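Local coordinates for protein race-specific elicitor A4 (Passalora fulva, PDB 6BN0) that binds chitin through a CBM14 domain and elicits a hypersensitive response in tomato plants carrying Cf-4, at residues T32-V37 with P47-C52; G18-L23 with K64-Y69; G55-D60 with S73-K78. One frame throughout, in Å; residues are numbered along the deposited sequence.

Contact 1: residues T32-V37 with P47-C52; sequences TYIQCV and PVVKPC. With NAG (2-acetamido-2-deoxy-beta-D-glucopyranose), chain F; NAG (2-acetamido-2-deoxy-beta-D-glucopyranose), chain E; NAG (2-acetamido-2-deoxy-beta-D-glucopyranose), chain B.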
loop_
_atom_site.group_PDB
_atom_site.type_symbol
_atom_site.label_atom_id
_atom_site.label_comp_id
_atom_site.label_asym_id
_atom_site.label_seq_id
_atom_site.Cartn_x
_atom_site.Cartn_y
_atom_site.Cartn_z
ATOM N N THR A 32 -12.618 -0.786 7.195
ATOM C CA THR A 32 -12.499 -0.616 5.762
ATOM C C THR A 32 -12.155 0.842 5.533
ATOM O O THR A 32 -12.123 1.642 6.473
ATOM C CB THR A 32 -13.790 -0.975 5.015
ATOM O OG1 THR A 32 -14.865 -0.142 5.516
ATOM C CG2 THR A 32 -14.129 -2.474 5.181
ATOM N N TYR A 33 -11.830 1.172 4.283
ATOM C CA TYR A 33 -11.631 2.566 3.910
ATOM C C TYR A 33 -12.128 2.700 2.474
ATOM O O TYR A 33 -12.494 1.708 1.834
ATOM C CB TYR A 33 -10.159 2.977 4.085
ATOM C CG TYR A 33 -9.178 2.116 3.273
ATOM C CD1 TYR A 33 -8.769 0.872 3.739
ATOM C CD2 TYR A 33 -8.674 2.565 2.030
ATOM C CE1 TYR A 33 -7.859 0.080 3.021
ATOM C CE2 TYR A 33 -7.771 1.790 1.305
ATOM C CZ TYR A 33 -7.366 0.544 1.810
ATOM O OH TYR A 33 -6.513 -0.269 1.088
ATOM N N ILE A 34 -12.176 3.934 1.973
ATOM C CA ILE A 34 -12.633 4.203 0.613
ATOM C C ILE A 34 -11.422 4.685 -0.180
ATOM O O ILE A 34 -10.684 5.571 0.273
ATOM C CB ILE A 34 -13.791 5.223 0.594
ATOM C CG1 ILE A 34 -15.067 4.572 1.187
ATOM C CG2 ILE A 34 -13.995 5.804 -0.851
ATOM C CD1 ILE A 34 -16.280 5.540 1.438
ATOM N N GLN A 35 -11.203 4.072 -1.341
ATOM C CA GLN A 35 -10.145 4.453 -2.274
ATOM C C GLN A 35 -10.803 4.904 -3.575
ATOM O O GLN A 35 -11.755 4.269 -4.054
ATOM C CB GLN A 35 -9.161 3.271 -2.542
ATOM C CG GLN A 35 -8.115 3.614 -3.592
ATOM C CD GLN A 35 -6.969 2.601 -3.660
ATOM O OE1 GLN A 35 -5.848 2.946 -4.022
ATOM N NE2 GLN A 35 -7.238 1.367 -3.265
ATOM N N CYS A 36 -10.339 6.019 -4.115
ATOM C CA CYS A 36 -10.942 6.622 -5.302
ATOM C C CYS A 36 -10.216 6.164 -6.568
ATOM O O CYS A 36 -8.989 6.157 -6.614
ATOM C CB CYS A 36 -10.895 8.146 -5.177
ATOM S SG CYS A 36 -11.644 8.686 -3.630
ATOM N N VAL A 37 -10.974 5.785 -7.587
ATOM C CA VAL A 37 -10.401 5.417 -8.874
ATOM C C VAL A 37 -10.736 6.534 -9.855
ATOM O O VAL A 37 -11.911 6.745 -10.170
ATOM C CB VAL A 37 -10.938 4.067 -9.374
ATOM C CG1 VAL A 37 -10.443 3.776 -10.815
ATOM C CG2 VAL A 37 -10.571 2.923 -8.385
ATOM N N PRO A 47 -15.692 5.734 -6.044
ATOM C CA PRO A 47 -15.270 5.294 -4.708
ATOM C C PRO A 47 -15.330 3.781 -4.598
ATOM O O PRO A 47 -16.289 3.154 -5.043
ATOM C CB PRO A 47 -16.299 5.956 -3.781
ATOM C CG PRO A 47 -17.518 6.147 -4.642
ATOM C CD PRO A 47 -17.060 6.281 -6.066
ATOM N N VAL A 48 -14.284 3.183 -4.020
ATOM C CA VAL A 48 -14.191 1.736 -3.871
ATOM C C VAL A 48 -13.966 1.403 -2.404
ATOM O O VAL A 48 -13.043 1.949 -1.775
ATOM C CB VAL A 48 -13.053 1.173 -4.743
ATOM C CG1 VAL A 48 -12.899 -0.304 -4.517
ATOM C CG2 VAL A 48 -13.424 1.468 -6.219
ATOM N N VAL A 49 -14.786 0.491 -1.860
ATOM C CA VAL A 49 -14.587 0.081 -0.473
ATOM C C VAL A 49 -13.495 -0.960 -0.420
ATOM O O VAL A 49 -13.559 -1.962 -1.145
ATOM C CB VAL A 49 -15.881 -0.441 0.158
ATOM C CG1 VAL A 49 -15.563 -0.983 1.570
ATOM C CG2 VAL A 49 -16.910 0.678 0.221
ATOM N N LYS A 50 -12.486 -0.738 0.464
ATOM C CA LYS A 50 -11.288 -1.601 0.558
ATOM C C LYS A 50 -11.094 -2.139 1.983
ATOM O O LYS A 50 -11.317 -1.412 2.955
ATOM C CB LYS A 50 -10.026 -0.819 0.176
ATOM C CG LYS A 50 -10.007 -0.281 -1.261
ATOM C CD LYS A 50 -9.802 -1.408 -2.283
ATOM C CE LYS A 50 -8.346 -1.861 -2.335
ATOM N NZ LYS A 50 -8.188 -3.062 -3.206
ATOM N N PRO A 51 -10.666 -3.386 2.157
ATOM C CA PRO A 51 -10.589 -3.931 3.523
ATOM C C PRO A 51 -9.280 -3.600 4.234
ATOM O O PRO A 51 -8.203 -3.575 3.635
ATOM C CB PRO A 51 -10.714 -5.443 3.277
ATOM C CG PRO A 51 -10.037 -5.634 1.897
ATOM C CD PRO A 51 -10.494 -4.424 1.117
ATOM N N CYS A 52 -9.356 -3.396 5.544
ATOM C CA CYS A 52 -8.145 -3.455 6.374
ATOM C C CYS A 52 -7.796 -4.909 6.698
ATOM O O CYS A 52 -8.650 -5.801 6.611
ATOM C CB CYS A 52 -8.354 -2.657 7.668
ATOM S SG CYS A 52 -8.259 -0.827 7.511
HETATM C C1 NAG F . -5.133 -1.545 -7.819
HETATM C C2 NAG F . -5.726 -1.398 -6.414
HETATM C C3 NAG F . -4.593 -1.164 -5.403
HETATM C C4 NAG F . -3.539 -2.270 -5.508
HETATM C C5 NAG F . -3.058 -2.358 -6.962
HETATM C C6 NAG F . -2.039 -3.462 -7.219
HETATM C C7 NAG F . -7.992 -0.514 -6.048
HETATM C C8 NAG F . -8.872 0.722 -6.007
HETATM N N2 NAG F . -6.700 -0.319 -6.356
HETATM O O1 NAG F . -6.144 -1.776 -8.743
HETATM O O3 NAG F . -5.170 -1.130 -4.113
HETATM O O4 NAG F . -2.388 -1.909 -4.745
HETATM O O5 NAG F . -4.178 -2.615 -7.824
HETATM O O6 NAG F . -2.555 -4.709 -6.752
HETATM O O7 NAG F . -8.440 -1.633 -5.810
HETATM C C1 NAG E . -2.152 2.995 -8.335
HETATM C C2 NAG E . -3.001 2.733 -7.103
HETATM C C3 NAG E . -2.163 2.901 -5.832
HETATM C C4 NAG E . -0.859 2.105 -5.920
HETATM C C5 NAG E . -0.126 2.415 -7.240
HETATM C C6 NAG E . 1.104 1.548 -7.493
HETATM C C7 NAG E . -5.418 3.201 -7.322
HETATM C C8 NAG E . -6.496 4.281 -7.297
HETATM N N2 NAG E . -4.166 3.617 -7.079
HETATM O O3 NAG E . -2.967 2.413 -4.754
HETATM O O4 NAG E . -0.020 2.524 -4.855
HETATM O O5 NAG E . -1.020 2.146 -8.323
HETATM O O6 NAG E . 0.759 0.176 -7.349
HETATM O O7 NAG E . -5.683 2.018 -7.554
HETATM C C1 NAG B . -2.188 -2.654 -3.560
HETATM C C2 NAG B . -0.720 -2.519 -3.170
HETATM C C3 NAG B . -0.473 -3.153 -1.791
HETATM C C4 NAG B . -1.479 -2.659 -0.764
HETATM C C5 NAG B . -2.900 -2.769 -1.292
HETATM C C6 NAG B . -3.908 -2.114 -0.360
HETATM C C7 NAG B . 0.851 -2.412 -5.083
HETATM C C8 NAG B . 1.661 -3.209 -6.082
HETATM N N2 NAG B . 0.138 -3.125 -4.188
HETATM O O3 NAG B . 0.823 -2.732 -1.368
HETATM O O4 NAG B . -1.484 -3.483 0.404
HETATM O O5 NAG B . -3.000 -2.101 -2.549
HETATM O O6 NAG B . -5.202 -2.132 -0.944
HETATM O O7 NAG B . 0.879 -1.184 -5.066
HETATM O O HOH W 1 -7.391 -3.153 0.969
#
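In the beta hairpin of strands 32-38 and 45-51 of this CBM14 (peritrophin-A) domain, Tyr33 and Lys50 form a hydrogen-bonded antiparallel pair, as do Gln35 and Val48. Lys50 N to Tyr33 O measures 2.8 Å and Gln35 N to Val48 O 2.8 Å. Ile34 and Pro47 turn to the other face of the sheet, where Ile34 CG2 meets Pro47 CB at 3.7 Å. On the sugar-binding face, Lys50 CB lies over the Tyr33 ring in a CH-pi contact, 3.6 Å from the centroid and 21° off its normal; Trp58 also stacks on this ring. The lysine chain then folds at chi2 (-72°) and chi3 (-77°), which carries Lys50 NZ to O7 of NAG chain F at 3.0 Å. Gln35 reaches out extended: Gln35 OE1 lies 3.0 Å from O3 of NAG chain E, and Gln35 NE2 makes a weak 3.4 Å bond to O3 of NAG chain F. Water 1 links Tyr33 OH, Pro51 O and O6 of NAG chain B. The lysine thus serves two roles, its methylene packing the ring and its ammonium reading an N-acetyl carbonyl, while one glutamine amide lies between the sugars of chains E and F, weakly bonded to the second and possibly to the first.

Contact 2: residues G18-L23 with K64-Y69; sequences GPKDCL and KKWCDY. With NAG (2-acetamido-2-deoxy-beta-D-glucopyranose), chain C; NAG (2-acetamido-2-deoxy-beta-D-glucopyranose), chain D; NAG (2-acetamido-2-deoxy-beta-D-glucopyranose), chain G; NAG (2-acetamido-2-deoxy-beta-D-glucopyranose), chain H.
Lys20 NZ donates to Lys64 O at 2.6 Å and also to Gly63 O, so one ammonium holds two successive carbonyls of the turn between strands 57-59 and 66-68, the small two-stranded sheet of the CBM14 domain. The lysine chain runs nearly extended until chi4 (-72°), where the last bend lowers NZ onto the carbonyl. There NZ also lies obliquely beside the indole, 3.5 Å from Trp66 CE3. Nearer the backbone, Lys20 CB touches Lys65 CB at 3.9 Å, and the two side chains cross at about a right angle. Lys65 and Trp66 both oppose Asn59 in a G1 beta bulge, for which Lys65 takes a positive phi of 56°. The Lys65 carbonyl has Leu23 CD1 against it and shares water 2 with Pro19 O, while Lys65 NZ turns to Asp60 O and to water 3, which accepts from Lys65 NZ and donates to Leu23 O.

Both faces of the Trp66 indole are occupied. C6 of NAG chain D stands 3.8 Å above the centre of one face, and Lys64 O sits 3.4 Å from the plane of the opposite one, toward the rim. Its rotation is fixed at the edge, where Trp66 NE1 donates to Asp68 OD2 at 3.0 Å, within the ring plane but steeply above the carboxylate, 67° out of it. Asp68 OD1 accepts from Tyr69 N. Along the sugar, O6 of NAG chain D donates to Cys67 O at 2.6 Å, and the acetyl methyl C8 of NAG chain C lies over a face of the Tyr69 ring, toward its rim.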
loop_
_atom_site.group_PDB
_atom_site.type_symbol
_atom_site.label_atom_id
_atom_site.label_comp_id
_atom_site.label_asym_id
_atom_site.label_seq_id
_atom_site.Cartn_x
_atom_site.Cartn_y
_atom_site.Cartn_z
ATOM N N GLY A 18 -0.200 7.883 -5.477
ATOM C CA GLY A 18 0.721 7.680 -4.376
ATOM C C GLY A 18 0.114 6.852 -3.244
ATOM O O GLY A 18 -1.085 6.570 -3.197
ATOM N N PRO A 19 0.977 6.443 -2.312
ATOM C CA PRO A 19 0.575 5.450 -1.290
ATOM C C PRO A 19 -0.415 5.975 -0.286
ATOM O O PRO A 19 -1.043 5.158 0.408
ATOM C CB PRO A 19 1.892 5.103 -0.575
ATOM C CG PRO A 19 2.993 5.755 -1.351
ATOM C CD PRO A 19 2.435 6.690 -2.364
ATOM N N LYS A 20 -0.575 7.301 -0.165
ATOM C CA LYS A 20 -1.604 7.866 0.714
ATOM C C LYS A 20 -2.660 8.687 -0.028
ATOM O O LYS A 20 -3.441 9.399 0.618
ATOM C CB LYS A 20 -0.966 8.729 1.810
ATOM C CG LYS A 20 0.003 7.965 2.718
ATOM C CD LYS A 20 0.732 8.926 3.688
ATOM C CE LYS A 20 1.935 8.247 4.373
ATOM N NZ LYS A 20 1.451 7.233 5.386
ATOM N N ASP A 21 -2.729 8.597 -1.345
ATOM C CA ASP A 21 -3.537 9.511 -2.142
ATOM C C ASP A 21 -4.970 8.997 -2.275
ATOM O O ASP A 21 -5.188 7.831 -2.618
ATOM C CB ASP A 21 -2.929 9.672 -3.543
ATOM C CG ASP A 21 -1.598 10.412 -3.538
ATOM O OD1 ASP A 21 -1.301 11.102 -2.541
ATOM O OD2 ASP A 21 -0.842 10.313 -4.537
ATOM N N CYS A 22 -5.952 9.891 -2.075
ATOM C CA CYS A 22 -7.355 9.584 -2.359
ATOM C C CYS A 22 -7.878 8.438 -1.496
ATOM O O CYS A 22 -8.645 7.602 -1.976
ATOM C CB CYS A 22 -7.555 9.246 -3.843
ATOM S SG CYS A 22 -6.891 10.418 -5.077
ATOM N N LEU A 23 -7.457 8.387 -0.229
ATOM C CA LEU A 23 -7.943 7.394 0.736
ATOM C C LEU A 23 -8.729 8.092 1.827
ATOM O O LEU A 23 -8.235 9.055 2.428
ATOM C CB LEU A 23 -6.786 6.606 1.368
ATOM C CG LEU A 23 -5.745 6.025 0.379
ATOM C CD1 LEU A 23 -4.601 5.330 1.088
ATOM C CD2 LEU A 23 -6.433 4.975 -0.520
ATOM N N LYS A 64 -0.727 9.517 8.003
ATOM C CA LYS A 64 -1.006 8.107 8.217
ATOM C C LYS A 64 -1.730 7.541 6.992
ATOM O O LYS A 64 -1.081 7.011 6.088
ATOM C CB LYS A 64 -1.833 7.905 9.505
ATOM C CG LYS A 64 -1.190 8.460 10.779
ATOM C CD LYS A 64 0.188 7.846 11.062
ATOM C CE LYS A 64 0.719 8.353 12.380
ATOM N NZ LYS A 64 1.999 7.707 12.666
ATOM N N LYS A 65 -3.053 7.639 6.960
ATOM C CA LYS A 65 -3.870 7.172 5.829
ATOM C C LYS A 65 -3.582 5.717 5.574
ATOM O O LYS A 65 -3.230 5.285 4.466
ATOM C CB LYS A 65 -3.645 8.026 4.568
ATOM C CG LYS A 65 -3.789 9.489 4.859
ATOM C CD LYS A 65 -5.206 9.864 5.282
ATOM C CE LYS A 65 -5.256 11.427 5.405
ATOM N NZ LYS A 65 -6.602 11.994 5.764
ATOM N N TRP A 66 -3.670 4.955 6.646
ATOM C CA TRP A 66 -3.397 3.543 6.559
ATOM C C TRP A 66 -4.174 2.821 7.648
ATOM O O TRP A 66 -4.719 3.436 8.573
ATOM C CB TRP A 66 -1.885 3.279 6.634
ATOM C CG TRP A 66 -1.203 3.690 7.891
ATOM C CD1 TRP A 66 -1.727 3.734 9.168
ATOM C CD2 TRP A 66 0.181 4.046 8.013
ATOM N NE1 TRP A 66 -0.744 4.094 10.064
ATOM C CE2 TRP A 66 0.438 4.281 9.378
ATOM C CE3 TRP A 66 1.238 4.162 7.092
ATOM C CZ2 TRP A 66 1.722 4.660 9.852
ATOM C CZ3 TRP A 66 2.504 4.540 7.570
ATOM C CH2 TRP A 66 2.730 4.773 8.923
ATOM N N CYS A 67 -4.221 1.490 7.533
ATOM C CA CYS A 67 -4.822 0.672 8.581
ATOM C C CYS A 67 -3.868 0.525 9.767
ATOM O O CYS A 67 -2.653 0.382 9.589
ATOM C CB CYS A 67 -5.197 -0.683 7.987
ATOM S SG CYS A 67 -6.329 -0.560 6.598
ATOM N N ASP A 68 -4.407 0.576 10.986
ATOM C CA ASP A 68 -3.569 0.742 12.186
ATOM C C ASP A 68 -4.170 -0.039 13.342
ATOM O O ASP A 68 -5.306 -0.521 13.254
ATOM C CB ASP A 68 -3.425 2.246 12.565
ATOM C CG ASP A 68 -1.999 2.601 13.107
ATOM O OD1 ASP A 68 -1.297 1.726 13.644
ATOM O OD2 ASP A 68 -1.538 3.743 12.952
ATOM N N TYR A 69 -3.403 -0.161 14.440
ATOM C CA TYR A 69 -3.969 -0.786 15.630
ATOM C C TYR A 69 -5.130 0.062 16.134
ATOM O O TYR A 69 -5.082 1.311 16.043
ATOM C CB TYR A 69 -2.930 -0.968 16.758
ATOM C CG TYR A 69 -1.741 -1.774 16.301
ATOM C CD1 TYR A 69 -1.862 -3.133 16.040
ATOM C CD2 TYR A 69 -0.499 -1.169 16.107
ATOM C CE1 TYR A 69 -0.779 -3.878 15.625
ATOM C CE2 TYR A 69 0.583 -1.902 15.695
ATOM C CZ TYR A 69 0.441 -3.251 15.455
ATOM O OH TYR A 69 1.522 -3.988 15.027
HETATM C C1 NAG C . 3.917 -0.036 11.339
HETATM C C2 NAG C . 3.325 -0.928 12.422
HETATM C C3 NAG C . 4.092 -0.764 13.753
HETATM C C4 NAG C . 5.596 -0.906 13.510
HETATM C C5 NAG C . 6.064 -0.059 12.326
HETATM C C6 NAG C . 7.505 -0.327 11.968
HETATM C C7 NAG C . 1.038 -1.690 12.256
HETATM C C8 NAG C . -0.440 -1.405 12.420
HETATM N N2 NAG C . 1.885 -0.716 12.575
HETATM O O3 NAG C . 3.711 -1.799 14.663
HETATM O O4 NAG C . 6.367 -0.532 14.648
HETATM O O5 NAG C . 5.275 -0.349 11.161
HETATM O O6 NAG C . 7.914 0.415 10.830
HETATM O O7 NAG C . 1.445 -2.775 11.882
HETATM C C1 NAG D . 3.027 0.644 6.148
HETATM C C2 NAG D . 4.364 1.012 6.829
HETATM C C3 NAG D . 4.471 0.343 8.216
HETATM C C4 NAG D . 3.203 0.542 9.031
HETATM C C5 NAG D . 1.979 0.123 8.216
HETATM C C6 NAG D . 0.672 0.345 8.967
HETATM C C7 NAG D . 6.485 1.381 5.631
HETATM C C8 NAG D . 7.548 0.754 4.764
HETATM N N2 NAG D . 5.474 0.580 5.989
HETATM O O3 NAG D . 5.587 0.920 8.887
HETATM O O4 NAG D . 3.155 -0.318 10.166
HETATM O O5 NAG D . 1.939 0.911 7.032
HETATM O O6 NAG D . -0.459 0.077 8.142
HETATM O O7 NAG D . 6.541 2.556 5.991
HETATM C C1 NAG G . -0.127 1.733 -3.684
HETATM C C2 NAG G . 1.275 1.731 -3.062
HETATM C C3 NAG G . 1.262 1.085 -1.664
HETATM C C4 NAG G . 0.135 1.665 -0.799
HETATM C C5 NAG G . -1.196 1.634 -1.549
HETATM C C6 NAG G . -2.296 2.372 -0.792
HETATM C C7 NAG G . 3.339 1.580 -4.391
HETATM C C8 NAG G . 4.142 0.739 -5.351
HETATM N N2 NAG G . 2.204 1.039 -3.948
HETATM O O3 NAG G . 2.509 1.404 -1.058
HETATM O O4 NAG G . -0.087 0.884 0.374
HETATM O O5 NAG G . -1.037 2.315 -2.804
HETATM O O6 NAG G . -3.525 2.418 -1.517
HETATM O O7 NAG G . 3.708 2.694 -4.036
HETATM C C1 NAG H . 3.720 -4.761 10.594
HETATM C C2 NAG H . 3.336 -5.759 11.696
HETATM C C3 NAG H . 4.278 -5.637 12.893
HETATM C C4 NAG H . 5.738 -5.688 12.461
HETATM C C5 NAG H . 5.995 -4.648 11.368
HETATM C C6 NAG H . 7.386 -4.708 10.791
HETATM C C7 NAG H . 0.966 -6.396 12.001
HETATM C C8 NAG H . -0.387 -5.934 12.505
HETATM N N2 NAG H . 1.967 -5.515 12.124
HETATM O O3 NAG H . 3.994 -6.688 13.815
HETATM O O4 NAG H . 6.548 -5.337 13.577
HETATM O O5 NAG H . 5.102 -4.885 10.277
HETATM O O6 NAG H . 7.576 -3.621 9.894
HETATM O O7 NAG H . 1.129 -7.506 11.507
HETATM O O HOH W 2 -1.168 4.493 3.005
HETATM O O HOH W 3 -8.651 11.056 4.272
#

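Contact 3: residues G55-D60 with S73-K78; sequences GLQWND and STCPVK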
loop_
_atom_site.group_PDB
_atom_site.type_symbol
_atom_site.label_atom_id
_atom_site.label_comp_id
_atom_site.label_asym_id
_atom_site.label_seq_id
_atom_site.Cartn_x
_atom_site.Cartn_y
_atom_site.Cartn_z
ATOM N N GLY A 55 -7.869 -7.259 12.387
ATOM C CA GLY A 55 -7.474 -6.638 13.642
ATOM C C GLY A 55 -7.210 -5.138 13.554
ATOM O O GLY A 55 -7.056 -4.484 14.594
ATOM N N LEU A 56 -7.145 -4.583 12.354
ATOM C CA LEU A 56 -6.731 -3.202 12.142
ATOM C C LEU A 56 -7.923 -2.329 11.783
ATOM O O LEU A 56 -8.965 -2.806 11.307
ATOM C CB LEU A 56 -5.694 -3.102 11.024
ATOM C CG LEU A 56 -4.450 -3.954 11.338
ATOM C CD1 LEU A 56 -3.316 -3.625 10.332
ATOM C CD2 LEU A 56 -3.970 -3.688 12.794
ATOM N N GLN A 57 -7.735 -1.034 11.985
ATOM C CA GLN A 57 -8.798 -0.063 11.739
ATOM C C GLN A 57 -8.200 1.146 11.031
ATOM O O GLN A 57 -7.005 1.424 11.177
ATOM C CB GLN A 57 -9.479 0.400 13.042
ATOM C CG GLN A 57 -10.220 -0.712 13.827
ATOM C CD GLN A 57 -10.866 -0.173 15.079
ATOM O OE1 GLN A 57 -10.494 0.885 15.552
ATOM N NE2 GLN A 57 -11.791 -0.919 15.646
ATOM N N TRP A 58 -9.037 1.842 10.248
ATOM C CA TRP A 58 -8.575 2.974 9.445
ATOM C C TRP A 58 -8.004 4.070 10.345
ATOM O O TRP A 58 -8.639 4.473 11.327
ATOM C CB TRP A 58 -9.747 3.566 8.611
ATOM C CG TRP A 58 -9.249 4.661 7.688
ATOM C CD1 TRP A 58 -9.604 5.991 7.695
ATOM C CD2 TRP A 58 -8.266 4.506 6.652
ATOM N NE1 TRP A 58 -8.927 6.668 6.690
ATOM C CE2 TRP A 58 -8.083 5.783 6.052
ATOM C CE3 TRP A 58 -7.526 3.412 6.171
ATOM C CZ2 TRP A 58 -7.189 5.998 4.989
ATOM C CZ3 TRP A 58 -6.621 3.631 5.101
ATOM C CH2 TRP A 58 -6.475 4.918 4.516
ATOM N N ASN A 59 -6.835 4.595 9.968
ATOM C CA ASN A 59 -6.208 5.749 10.627
ATOM C C ASN A 59 -6.177 6.902 9.612
ATOM O O ASN A 59 -5.303 6.966 8.737
ATOM C CB ASN A 59 -4.810 5.369 11.152
ATOM C CG ASN A 59 -4.138 6.481 11.942
ATOM O OD1 ASN A 59 -3.105 6.245 12.591
ATOM N ND2 ASN A 59 -4.657 7.689 11.850
ATOM N N ASP A 60 -7.144 7.803 9.726
ATOM C CA ASP A 60 -7.316 8.914 8.796
ATOM C C ASP A 60 -6.420 10.094 9.116
ATOM O O ASP A 60 -6.545 11.141 8.468
ATOM C CB ASP A 60 -8.777 9.378 8.805
ATOM C CG ASP A 60 -9.178 10.090 7.511
ATOM O OD1 ASP A 60 -9.796 11.180 7.573
ATOM O OD2 ASP A 60 -8.885 9.534 6.426
ATOM N N SER A 73 -6.270 4.240 15.860
ATOM C CA SER A 73 -7.109 4.520 14.713
ATOM C C SER A 73 -7.986 5.727 14.984
ATOM O O SER A 73 -8.110 6.189 16.116
ATOM C CB SER A 73 -8.001 3.323 14.388
ATOM O OG SER A 73 -9.109 3.333 15.290
ATOM N N THR A 74 -8.639 6.209 13.931
ATOM C CA THR A 74 -9.586 7.308 14.051
ATOM C C THR A 74 -11.044 6.800 14.083
ATOM O O THR A 74 -11.985 7.560 13.839
ATOM C CB THR A 74 -9.360 8.332 12.926
ATOM O OG1 THR A 74 -9.325 7.651 11.670
ATOM C CG2 THR A 74 -8.042 9.153 13.114
ATOM N N CYS A 75 -11.247 5.534 14.388
ATOM C CA CYS A 75 -12.592 5.019 14.576
ATOM C C CYS A 75 -13.324 5.916 15.583
ATOM O O CYS A 75 -12.767 6.224 16.646
ATOM C CB CYS A 75 -12.538 3.572 15.089
ATOM S SG CYS A 75 -14.190 2.694 15.142
ATOM N N PRO A 76 -14.543 6.372 15.283
ATOM C CA PRO A 76 -15.283 7.170 16.274
ATOM C C PRO A 76 -15.730 6.371 17.480
ATOM O O PRO A 76 -16.109 6.977 18.485
ATOM C CB PRO A 76 -16.488 7.688 15.492
ATOM C CG PRO A 76 -16.483 7.011 14.193
ATOM C CD PRO A 76 -15.372 6.033 14.117
ATOM N N VAL A 77 -15.730 5.048 17.413
ATOM C CA VAL A 77 -16.134 4.190 18.532
ATOM C C VAL A 77 -14.900 3.844 19.357
ATOM O O VAL A 77 -13.998 3.154 18.864
ATOM C CB VAL A 77 -16.815 2.904 18.023
ATOM C CG1 VAL A 77 -17.305 2.024 19.202
ATOM C CG2 VAL A 77 -17.996 3.253 17.099
ATOM N N LYS A 78 -14.855 4.297 20.622
ATOM C CA LYS A 78 -13.627 4.169 21.408
ATOM C C LYS A 78 -13.911 3.817 22.870
ATOM O O LYS A 78 -15.062 3.675 23.301
ATOM C CB LYS A 78 -12.813 5.459 21.345
ATOM C CG LYS A 78 -12.171 5.750 19.984
ATOM C CD LYS A 78 -10.954 4.884 19.734
ATOM C CE LYS A 78 -10.286 5.302 18.449
ATOM N NZ LYS A 78 -9.149 4.428 18.141
HETATM O O HOH W 4 -10.680 1.809 18.344
#
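Trp58 O and Thr74 N form the backbone link here, a 3.1 Å hydrogen bond with an N-H...O angle of 160° that ties strand 57-59 to the C-terminal loop of the CBM14 domain. The threonine side chain adds the return connection: chi1 of 51° swings the hydroxyl back over its own backbone, toward Asp60 N, and Thr74 OG1 accepts from Asp60 N at 2.9 Å with an angle of 167°. A weak 3.3 Å approach joins Thr74 OG1 to Trp58 O.

Among polar side chains, Ser73 OG is the hub. It accepts from Cys75 N at 3.2 Å, which makes an ST turn, and from Lys78 NZ at 3.1 Å; it lies 2.8 Å from Gln57 OE1, although Pro70 O competes for its single proton. Lys78 NZ also donates to Ser73 O, and water 4 bridges it to Gln57 OE1. At the indole edge, Trp58 NE1 donates to Asp60 OD2 at 2.9 Å, nearly in the ring plane.

Van der Waals contacts are few. Gln57 CB packs on Ser73 CB at 3.5 Å, and Cys75 CB, next to the disulfide with Cys30, touches the amide oxygen Gln57 OE1.

The loop is therefore held mainly by directional polar bonds. The ammonium of Lys78 would probably polarise the serine hydroxyl and make it a better donor to whichever acceptor takes its proton, Gln57 OE1 or Pro70 O.

Overall arrangement
Contact 1 lies nested, along the chain, inside the loop closed by contact 2, with centres 10 Å apart; the Cys52 SG–Cys67 SG disulfide (2.2 Å) joins them directly. Leu23 of contact 2 packs on Tyr33 and Gln35 of contact 1, with Gln35 CG 3.8 Å from Leu23 CD2. Contacts 2 and 3, centres 12 Å apart, share the two-stranded sheet, where Asp68 N meets Gln57 O at 2.7 Å and Trp66 O meets Asn59 N at 2.8 Å. Trp58 links contact 3 back to contact 1, its CE3 3.4 Å from Tyr33 CB. Contacts 1 and 2 line the chitin-binding surface directly; in contact 3, Leu56 belongs to the glycan pocket.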